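Local coordinates for precorrin-6A reductase (Rhodobacter capsulatus, PDB 4X7G), which catalyses the NADP-linked reduction step that converts precorrin-6A to its reduced precorrin product in the biosynthesis of the cobalamin corrin ring, at residues L56-T61 / A86-T90; V65-A71 / V92-F97; H73-A77 / I220-V225. All coordinates share one frame; numbering follows the deposited sequence.

Contact 1: L56-T61 / A86-T90; sequences LVDYLT and ACAQT
Ala86 sits under two side chains of the facing helix, its CB 3.6 Å from Leu56 CD2 and 3.7 Å from Val57 CG2. Leu56 delivers that methyl because CG lies opposite the backbone N (chi1 176°), which carries the branch across to the alanine. Val57 is the centre of the interface and divides its two methyls: CG2 rests on Ala86, whereas CG1 meets Thr90 CG2 at 3.8 Å, the two side chains sliding past each other in opposite senses. In one of its two conformers Gln89 also brings its amide near Val57 CG2, a contact that is therefore not certain. One turn on, Leu60 uses CD1 alone, pushing it between Ala86, Cys87 SG and Thr90 OG1. The threonine hydroxyl is turned back into its own helix, donating to Ala86 O over 2.8 Å. Thr90 N also binds this carbonyl, from the opposite face of its plane, so the carbonyl is gripped twice and the methyl CG2 is left facing Val57. Thr61 repeats the device with Val57 O. The segment axes pass 9.2 Å apart at a crossing angle of -54°, with Ala86 CB touching both Leu56 and Val57. Leu60 and Cys87 continue onto strand 67-70, which places the pair as neighbouring helices on one face of a parallel sheet, as in a Rossmann-type domain.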
loop_
_atom_site.group_PDB
_atom_site.type_symbol
_atom_site.label_atom_id
_atom_site.label_comp_id
_atom_site.label_asym_id
_atom_site.label_seq_id
_atom_site.Cartn_x
_atom_site.Cartn_y
_atom_site.Cartn_z
ATOM N N LEU A 56 17.805 -5.722 8.562
ATOM C CA LEU A 56 17.096 -4.598 9.161
ATOM C C LEU A 56 17.610 -4.419 10.606
ATOM O O LEU A 56 17.795 -3.326 11.101
ATOM C CB LEU A 56 15.604 -4.875 9.158
ATOM C CG LEU A 56 14.753 -3.771 9.867
ATOM C CD1 LEU A 56 15.041 -2.398 9.295
ATOM C CD2 LEU A 56 13.265 -4.134 9.694
ATOM N N VAL A 57 17.839 -5.529 11.312
ATOM C CA VAL A 57 18.496 -5.439 12.636
ATOM C C VAL A 57 19.804 -4.629 12.576
ATOM O O VAL A 57 20.047 -3.688 13.352
ATOM C CB VAL A 57 18.747 -6.866 13.184
ATOM C CG1 VAL A 57 19.759 -6.828 14.344
ATOM C CG2 VAL A 57 17.468 -7.475 13.635
ATOM N N ASP A 58 20.614 -4.971 11.605
ATOM C CA ASP A 58 21.875 -4.333 11.424
ATOM C C ASP A 58 21.687 -2.836 11.159
ATOM O O ASP A 58 22.396 -1.957 11.648
ATOM C CB ASP A 58 22.757 -4.937 10.295
ATOM C CG ASP A 58 24.126 -4.249 10.157
ATOM O OD1 ASP A 58 24.913 -4.324 11.155
ATOM O OD2 ASP A 58 24.421 -3.610 9.065
ATOM N N TYR A 59 20.761 -2.501 10.271
ATOM C CA TYR A 59 20.472 -1.088 9.951
ATOM C C TYR A 59 20.008 -0.319 11.188
ATOM O O TYR A 59 20.489 0.799 11.452
ATOM C CB TYR A 59 19.384 -1.043 8.858
ATOM C CG TYR A 59 18.984 0.342 8.566
ATOM C CD1 TYR A 59 19.693 1.086 7.693
ATOM C CD2 TYR A 59 17.888 0.896 9.224
ATOM C CE1 TYR A 59 19.291 2.422 7.385
ATOM C CE2 TYR A 59 17.528 2.208 8.997
ATOM C CZ TYR A 59 18.159 2.905 8.123
ATOM O OH TYR A 59 17.761 4.187 7.925
ATOM N N LEU A 60 19.050 -0.893 11.912
ATOM C CA LEU A 60 18.544 -0.176 13.066
ATOM C C LEU A 60 19.671 0.161 14.057
ATOM O O LEU A 60 19.704 1.204 14.689
ATOM C CB LEU A 60 17.469 -1.016 13.793
ATOM C CG LEU A 60 16.201 -1.306 12.985
ATOM C CD1 LEU A 60 15.294 -2.289 13.721
ATOM C CD2 LEU A 60 15.413 0.014 12.738
ATOM N N THR A 61 20.604 -0.801 14.149
ATOM C CA THR A 61 21.703 -0.654 15.130
ATOM C C THR A 61 22.687 0.411 14.615
ATOM O O THR A 61 23.043 1.338 15.362
ATOM C CB THR A 61 22.398 -2.043 15.339
ATOM O OG1 THR A 61 21.436 -2.974 15.768
ATOM C CG2 THR A 61 23.539 -1.936 16.362
ATOM N N ALA A 86 12.580 -7.673 13.621
ATOM C CA ALA A 86 13.807 -6.910 13.817
ATOM C C ALA A 86 13.660 -5.965 15.031
ATOM O O ALA A 86 14.613 -5.750 15.820
ATOM C CB ALA A 86 14.172 -6.121 12.602
ATOM N N CYS A 87 12.518 -5.310 15.198
ATOM C CA CYS A 87 12.296 -4.419 16.334
ATOM C C CYS A 87 12.255 -5.197 17.638
ATOM O O CYS A 87 12.769 -4.694 18.671
ATOM C CB CYS A 87 10.985 -3.606 16.125
ATOM S SG CYS A 87 11.199 -2.341 14.824
ATOM N N ALA A 88 11.677 -6.379 17.610
ATOM C CA ALA A 88 11.692 -7.187 18.863
ATOM C C ALA A 88 13.112 -7.565 19.233
ATOM O O ALA A 88 13.451 -7.454 20.480
ATOM C CB ALA A 88 10.867 -8.424 18.705
ATOM N N GLN A 89 13.915 -7.956 18.256
ATOM C CA GLN A 89 15.339 -8.353 18.491
ATOM C C GLN A 89 16.193 -7.211 19.013
ATOM O O GLN A 89 17.111 -7.404 19.850
ATOM C CB GLN A 89 16.017 -8.906 17.226
ATOM C CG GLN A 89 17.260 -9.724 17.539
ATOM C CD GLN A 89 17.998 -10.200 16.317
ATOM O OE1 GLN A 89 17.408 -10.635 15.344
ATOM N NE2 GLN A 89 19.309 -10.115 16.367
ATOM N N THR A 90 15.937 -6.002 18.575
ATOM C CA THR A 90 16.721 -4.876 18.973
ATOM C C THR A 90 16.144 -4.081 20.113
ATOM O O THR A 90 16.790 -3.153 20.618
ATOM C CB THR A 90 16.952 -3.940 17.779
ATOM O OG1 THR A 90 15.652 -3.530 17.253
ATOM C CG2 THR A 90 17.710 -4.580 16.640
#

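Contact 2: V65-A71 / V92-F97; sequences VSHVIDA and VALCAF
Strands 67-70 and 93-97 run parallel, their axes approaching to 4.5 Å at 18°. Four backbone hydrogen bonds alternate between them: Val68 takes part through N (to Ala93 O, 2.9 Å) and O (from Cys95 N, 3.0 Å), and Asp70 through N (to Cys95 O, 2.8 Å) and O (from Phe97 N, 2.9 Å). The first two are the straighter; at the far end Phe97 N stands 45° out of the plane of the Asp70 carbonyl, consistent with the end of regular pairing, the last bridge being Asp70 with Ala96. At the opposite end a water takes over, donating to Ser66 O and accepting from Ala93 N.

Side chains divide between the two faces. On one, Val68 sends CG1 to Leu94 CD1 (3.7 Å) and CG2 to Val92 CG1, lying across Val92 at about a right angle; Val68 and Leu94 both reach Cys87 of helix 77-90. On the other, Ile69 extends CG2 to Phe97 CB at 3.8 Å and CD1 to Cys95 CB, beside Trp240 of helix 234-243. His67 CD2 approaches Ala93 CB, while its ND1 is paired with Ser66 OG over 2.7 Å and its NE2 with His244 O, fixing the ring's rotation.

Helix 77-90 joins the strands as a beta-alpha-beta crossover. Within this largely apolar layer Asp70 is the buried acid: OD2 is hydrogen-bonded to Ser80 OG and forms a salt bridge with Arg228 NH1, and OD1 is hydrogen-bonded to Thr72 OG1. Such partners would be expected to favour its ionised form, while the Cys95-Cys231 disulfide ties strand 93-97 covalently to strand 229-231 at the sheet's edge.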
loop_
_atom_site.group_PDB
_atom_site.type_symbol
_atom_site.label_atom_id
_atom_site.label_comp_id
_atom_site.label_asym_id
_atom_site.label_seq_id
_atom_site.Cartn_x
_atom_site.Cartn_y
_atom_site.Cartn_z
ATOM N N VAL A 65 18.476 4.003 15.210
ATOM C CA VAL A 65 17.003 4.226 15.191
ATOM C C VAL A 65 16.415 3.985 16.580
ATOM O O VAL A 65 16.655 2.967 17.230
ATOM C CB VAL A 65 16.377 3.355 14.120
ATOM C CG1 VAL A 65 14.870 3.453 14.162
ATOM C CG2 VAL A 65 16.875 3.733 12.727
ATOM N N SER A 66 15.572 4.911 17.028
ATOM C CA SER A 66 14.873 4.743 18.244
ATOM C C SER A 66 13.490 4.200 18.135
ATOM O O SER A 66 12.955 3.590 19.084
ATOM C CB SER A 66 14.804 6.096 18.969
ATOM O OG SER A 66 14.176 7.119 18.205
ATOM N N HIS A 67 12.803 4.484 17.036
ATOM C CA HIS A 67 11.406 4.142 16.820
ATOM C C HIS A 67 11.251 3.885 15.343
ATOM O O HIS A 67 11.780 4.637 14.486
ATOM C CB HIS A 67 10.423 5.269 17.215
ATOM C CG HIS A 67 10.584 5.774 18.601
ATOM N ND1 HIS A 67 11.615 6.589 18.969
ATOM C CD2 HIS A 67 9.824 5.561 19.684
ATOM C CE1 HIS A 67 11.500 6.804 20.269
ATOM N NE2 HIS A 67 10.384 6.262 20.722
ATOM N N VAL A 68 10.417 2.892 15.014
ATOM C CA VAL A 68 10.015 2.593 13.663
ATOM C C VAL A 68 8.504 2.796 13.539
ATOM O O VAL A 68 7.741 2.264 14.313
ATOM C CB VAL A 68 10.347 1.147 13.269
ATOM C CG1 VAL A 68 9.863 0.812 11.862
ATOM C CG2 VAL A 68 11.845 0.923 13.369
ATOM N N ILE A 69 8.108 3.542 12.496
ATOM C CA ILE A 69 6.701 3.574 12.057
ATOM C C ILE A 69 6.612 2.828 10.757
ATOM O O ILE A 69 7.202 3.220 9.761
ATOM C CB ILE A 69 6.147 4.994 11.892
ATOM C CG1 ILE A 69 6.346 5.787 13.193
ATOM C CG2 ILE A 69 4.664 4.870 11.503
ATOM C CD1 ILE A 69 5.640 5.278 14.405
ATOM N N ASP A 70 5.927 1.680 10.840
ATOM C CA ASP A 70 5.704 0.878 9.658
ATOM C C ASP A 70 4.473 1.388 8.951
ATOM O O ASP A 70 3.354 1.031 9.313
ATOM C CB ASP A 70 5.532 -0.602 10.057
ATOM C CG ASP A 70 5.109 -1.452 8.901
ATOM O OD1 ASP A 70 5.124 -0.981 7.752
ATOM O OD2 ASP A 70 4.717 -2.640 9.175
ATOM N N ALA A 71 4.653 2.243 7.943
ATOM C CA ALA A 71 3.575 2.812 7.139
ATOM C C ALA A 71 3.579 2.200 5.763
ATOM O O ALA A 71 3.225 2.847 4.796
ATOM C CB ALA A 71 3.639 4.323 7.125
ATOM N N VAL A 92 13.718 -1.884 19.693
ATOM C CA VAL A 92 13.233 -0.629 19.120
ATOM C C VAL A 92 11.737 -0.647 19.084
ATOM O O VAL A 92 11.087 -1.621 18.638
ATOM C CB VAL A 92 13.876 -0.484 17.735
ATOM C CG1 VAL A 92 13.246 0.649 16.930
ATOM C CG2 VAL A 92 15.401 -0.302 17.821
ATOM N N ALA A 93 11.130 0.438 19.515
ATOM C CA ALA A 93 9.702 0.569 19.557
ATOM C C ALA A 93 9.114 0.675 18.123
ATOM O O ALA A 93 9.730 1.264 17.266
ATOM C CB ALA A 93 9.314 1.829 20.261
ATOM N N LEU A 94 8.008 0.005 17.919
ATOM C CA LEU A 94 7.373 -0.120 16.584
ATOM C C LEU A 94 5.877 0.141 16.641
ATOM O O LEU A 94 5.176 -0.376 17.514
ATOM C CB LEU A 94 7.553 -1.558 16.103
ATOM C CG LEU A 94 6.849 -1.997 14.832
ATOM C CD1 LEU A 94 7.335 -1.227 13.645
ATOM C CD2 LEU A 94 7.064 -3.493 14.580
ATOM N N CYS A 95 5.369 0.997 15.743
ATOM C CA CYS A 95 3.937 1.089 15.525
ATOM C C CYS A 95 3.678 0.956 14.047
ATOM O O CYS A 95 4.425 1.528 13.210
ATOM C CB CYS A 95 3.334 2.396 15.947
ATOM S SG CYS A 95 1.546 2.154 16.305
ATOM N N ALA A 96 2.613 0.258 13.654
ATOM C CA ALA A 96 2.179 0.222 12.231
ATOM C C ALA A 96 1.136 1.250 12.031
ATOM O O ALA A 96 0.098 1.231 12.660
ATOM C CB ALA A 96 1.615 -1.183 11.882
ATOM N N PHE A 97 1.338 2.138 11.054
ATOM C CA PHE A 97 0.393 3.107 10.656
ATOM C C PHE A 97 -0.401 2.550 9.525
ATOM O O PHE A 97 0.006 2.538 8.353
ATOM C CB PHE A 97 1.084 4.399 10.199
ATOM C CG PHE A 97 0.179 5.518 9.813
ATOM C CD1 PHE A 97 -1.211 5.517 10.043
ATOM C CD2 PHE A 97 0.675 6.710 9.230
ATOM C CE1 PHE A 97 -2.013 6.616 9.690
ATOM C CE2 PHE A 97 -0.081 7.796 8.946
ATOM C CZ PHE A 97 -1.411 7.740 9.118
HETATM O O HOH W 1 12.524 2.296 21.335
#

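Contact 3: H73-A77 / I220-V225; sequences HPFAA and IDRPAV. With NAP (NADP nicotinamide-adenine-dinucleotide phosphate), chain B.
Pro74, Phe75 and Ala77 meet Arg222, Pro223 and Val225 where the loop after strand 67-70 of one Rossmann-fold sheet touches the chain leaving strand 216-220 of the other. The loop opens with His73, whose backbone N donates to O2D of the NADP at 2.8 Å, and folds as a type I turn to Ala76. Its imidazole ND1 accepts from Phe75 N in the ring plane, a 2.9 Å bond that restrains the imidazole. Pro74 lays CB over one face of the Arg222 guanidinium, 3.7 Å from Arg222 NE; this group also donates to the carbonyls of Asn197, Ala198 and Arg99. A water donates to both Pro74 O (2.8 Å) and Pro223 O (3.0 Å). With CG opposite its own carbonyl carbon (chi1 -76°), Phe75 carries its ring across to the second segment. Ile220 O approaches the ring edge near its plane, Arg222 CG lies 3.7 Å from Phe75 CE1, and Pro223 CD makes a CH-pi contact 3.7 Å from the Phe75 ring centroid, 9° off its normal. Ala76 stands at the N-cap of helix 77-90, beside the NADP phosphates. Ala77 then puts CB against Pro223 CG and 3.9 Å from Val225 CG2.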
loop_
_atom_site.group_PDB
_atom_site.type_symbol
_atom_site.label_atom_id
_atom_site.label_comp_id
_atom_site.label_asym_id
_atom_site.label_seq_id
_atom_site.Cartn_x
_atom_site.Cartn_y
_atom_site.Cartn_z
ATOM N N HIS A 73 2.299 -0.566 2.878
ATOM C CA HIS A 73 1.027 -1.060 2.465
ATOM C C HIS A 73 0.610 -2.239 3.329
ATOM O O HIS A 73 1.433 -3.118 3.611
ATOM C CB HIS A 73 1.096 -1.469 1.000
ATOM C CG HIS A 73 -0.230 -1.566 0.332
ATOM N ND1 HIS A 73 -1.081 -2.651 0.480
ATOM C CD2 HIS A 73 -0.919 -0.626 -0.373
ATOM C CE1 HIS A 73 -2.198 -2.394 -0.198
ATOM N NE2 HIS A 73 -2.113 -1.194 -0.741
ATOM N N PRO A 74 -0.715 -2.354 3.612
ATOM C CA PRO A 74 -1.166 -3.508 4.370
ATOM C C PRO A 74 -0.898 -4.851 3.715
ATOM O O PRO A 74 -0.811 -5.902 4.390
ATOM C CB PRO A 74 -2.636 -3.207 4.578
ATOM C CG PRO A 74 -2.761 -1.749 4.582
ATOM C CD PRO A 74 -1.738 -1.291 3.577
ATOM N N PHE A 75 -0.733 -4.865 2.397
ATOM C CA PHE A 75 -0.409 -6.090 1.684
ATOM C C PHE A 75 1.044 -6.333 1.519
ATOM O O PHE A 75 1.493 -7.419 1.055
ATOM C CB PHE A 75 -1.140 -6.150 0.322
ATOM C CG PHE A 75 -2.593 -6.486 0.478
ATOM C CD1 PHE A 75 -3.474 -5.639 1.071
ATOM C CD2 PHE A 75 -3.075 -7.738 -0.018
ATOM C CE1 PHE A 75 -4.814 -5.976 1.246
ATOM C CE2 PHE A 75 -4.422 -8.011 0.091
ATOM C CZ PHE A 75 -5.238 -7.193 0.758
ATOM N N ALA A 76 1.919 -5.425 1.997
ATOM C CA ALA A 76 3.381 -5.615 2.068
ATOM C C ALA A 76 3.652 -6.310 3.380
ATOM O O ALA A 76 4.164 -5.746 4.345
ATOM C CB ALA A 76 4.107 -4.280 1.936
ATOM N N ALA A 77 3.277 -7.623 3.418
ATOM C CA ALA A 77 3.227 -8.313 4.681
ATOM C C ALA A 77 4.580 -8.869 5.077
ATOM O O ALA A 77 4.804 -9.022 6.280
ATOM C CB ALA A 77 2.187 -9.462 4.640
ATOM N N ILE A 220 -10.181 -8.127 -1.939
ATOM C CA ILE A 220 -9.325 -9.141 -1.360
ATOM C C ILE A 220 -9.023 -8.716 0.109
ATOM O O ILE A 220 -8.574 -7.603 0.417
ATOM C CB ILE A 220 -8.021 -9.241 -2.126
ATOM C CG1 ILE A 220 -8.309 -9.609 -3.607
ATOM C CG2 ILE A 220 -7.100 -10.271 -1.512
ATOM C CD1 ILE A 220 -7.268 -9.190 -4.576
ATOM N N ASP A 221 -9.292 -9.654 1.027
ATOM C CA ASP A 221 -8.998 -9.418 2.428
ATOM C C ASP A 221 -7.499 -9.350 2.661
ATOM O O ASP A 221 -6.674 -9.932 2.008
ATOM C CB ASP A 221 -9.656 -10.587 3.209
ATOM C CG ASP A 221 -11.202 -10.569 3.120
ATOM O OD1 ASP A 221 -11.837 -9.523 2.911
ATOM O OD2 ASP A 221 -11.687 -11.645 3.398
ATOM N N ARG A 222 -7.154 -8.566 3.747
ATOM C CA ARG A 222 -5.773 -8.393 4.087
ATOM C C ARG A 222 -5.070 -9.704 4.531
ATOM O O ARG A 222 -5.750 -10.551 5.122
ATOM C CB ARG A 222 -5.643 -7.394 5.226
ATOM C CG ARG A 222 -5.889 -5.964 4.788
ATOM C CD ARG A 222 -5.971 -5.083 5.980
ATOM N NE ARG A 222 -6.167 -3.680 5.613
ATOM C CZ ARG A 222 -6.260 -2.688 6.487
ATOM N NH1 ARG A 222 -6.182 -2.948 7.809
ATOM N NH2 ARG A 222 -6.358 -1.467 6.095
ATOM N N PRO A 223 -3.777 -9.829 4.277
ATOM C CA PRO A 223 -3.004 -11.016 4.651
ATOM C C PRO A 223 -2.686 -10.911 6.169
ATOM O O PRO A 223 -2.677 -9.852 6.760
ATOM C CB PRO A 223 -1.724 -10.886 3.836
ATOM C CG PRO A 223 -1.539 -9.391 3.667
ATOM C CD PRO A 223 -2.915 -8.841 3.536
ATOM N N ALA A 224 -2.359 -12.069 6.740
ATOM C CA ALA A 224 -1.896 -12.185 8.134
ATOM C C ALA A 224 -0.556 -11.470 8.314
ATOM O O ALA A 224 0.356 -11.614 7.481
ATOM C CB ALA A 224 -1.733 -13.658 8.507
ATOM N N VAL A 225 -0.453 -10.769 9.441
ATOM C CA VAL A 225 0.801 -10.193 9.894
ATOM C C VAL A 225 0.918 -10.398 11.406
ATOM O O VAL A 225 -0.053 -10.283 12.084
ATOM C CB VAL A 225 0.844 -8.666 9.592
ATOM C CG1 VAL A 225 2.143 -7.996 10.081
ATOM C CG2 VAL A 225 0.634 -8.416 8.069
HETATM P PA NAP B . 6.706 -7.004 0.760
HETATM O O1A NAP B . 6.357 -8.203 -0.110
HETATM O O2A NAP B . 6.199 -6.973 2.032
HETATM O O5B NAP B . 8.226 -6.771 0.822
HETATM C C5B NAP B . 9.248 -7.562 0.183
HETATM C C4B NAP B . 10.654 -7.114 0.498
HETATM O O4B NAP B . 10.840 -5.737 -0.055
HETATM C C3B NAP B . 10.913 -6.828 1.954
HETATM O O3B NAP B . 11.197 -8.046 2.646
HETATM C C2B NAP B . 11.995 -5.828 1.952
HETATM O O2B NAP B . 13.221 -6.434 1.499
HETATM C C1B NAP B . 11.615 -4.948 0.874
HETATM N N9A NAP B . 10.755 -3.795 1.253
HETATM C C8A NAP B . 9.381 -3.720 1.276
HETATM N N7A NAP B . 8.970 -2.486 1.674
HETATM C C5A NAP B . 10.133 -1.833 1.979
HETATM C C6A NAP B . 10.385 -0.490 2.455
HETATM N N6A NAP B . 9.406 0.414 2.596
HETATM N N1A NAP B . 11.659 -0.102 2.687
HETATM C C2A NAP B . 12.662 -1.047 2.478
HETATM N N3A NAP B . 12.587 -2.295 2.017
HETATM C C4A NAP B . 11.295 -2.650 1.766
HETATM O O3 NAP B . 6.214 -5.619 0.097
HETATM P PN NAP B . 5.852 -5.190 -1.439
HETATM O O1N NAP B . 4.422 -5.588 -1.777
HETATM O O2N NAP B . 6.914 -5.613 -2.359
HETATM O O5D NAP B . 5.780 -3.585 -1.294
HETATM C C5D NAP B . 6.863 -2.782 -1.848
HETATM C C4D NAP B . 6.621 -1.403 -1.473
HETATM O O4D NAP B . 5.505 -0.902 -2.186
HETATM C C3D NAP B . 6.460 -1.110 0.038
HETATM O O3D NAP B . 7.133 0.084 0.465
HETATM C C2D NAP B . 4.949 -0.928 0.166
HETATM O O2D NAP B . 4.494 -0.079 1.146
HETATM C C1D NAP B . 4.601 -0.376 -1.244
HETATM N N1N NAP B . 3.327 -0.764 -1.635
HETATM C C2N NAP B . 2.815 -1.827 -1.672
HETATM C C3N NAP B . 1.545 -1.636 -2.083
HETATM C C7N NAP B . 1.285 -3.117 -1.940
HETATM O O7N NAP B . 2.460 -3.561 -1.469
HETATM N N7N NAP B . 0.036 -3.686 -2.244
HETATM C C4N NAP B . 0.976 -0.212 -2.385
HETATM C C5N NAP B . 1.713 1.115 -2.342
HETATM C C6N NAP B . 2.892 0.567 -1.882
HETATM P P2B NAP B . 14.316 -6.964 2.590
HETATM O O1X NAP B . 15.479 -7.164 1.651
HETATM O O2X NAP B . 14.459 -6.007 3.626
HETATM O O3X NAP B . 13.733 -8.165 3.393
HETATM O O HOH W 2 -2.268 -6.903 6.526
#

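Overall arrangement
Contacts 1 and 2 form successive layers of one domain, their centres 11 Å apart: Leu60 CD2 and Cys87 SG both pack on Val68 CG2, the latter at 3.6 Å, and Leu60 O lies 3.1 Å from Val65 N, a probable hydrogen bond. Contact 3 leaves this block for the junction between the two sheets; it adjoins contact 2 in sequence, yet the centres are 18 Å apart, and its nearest atoms are about 10 Å from those of contact 1. Of the three, only contact 3 reaches the cofactor directly: His73, Phe75, Ala76 and Ala77 line the NADP pocket, and His73 also belongs to the precorrin pocket. The side chains of Leu56 and Asp70 stay about 6 and 7 Å from the cofactor.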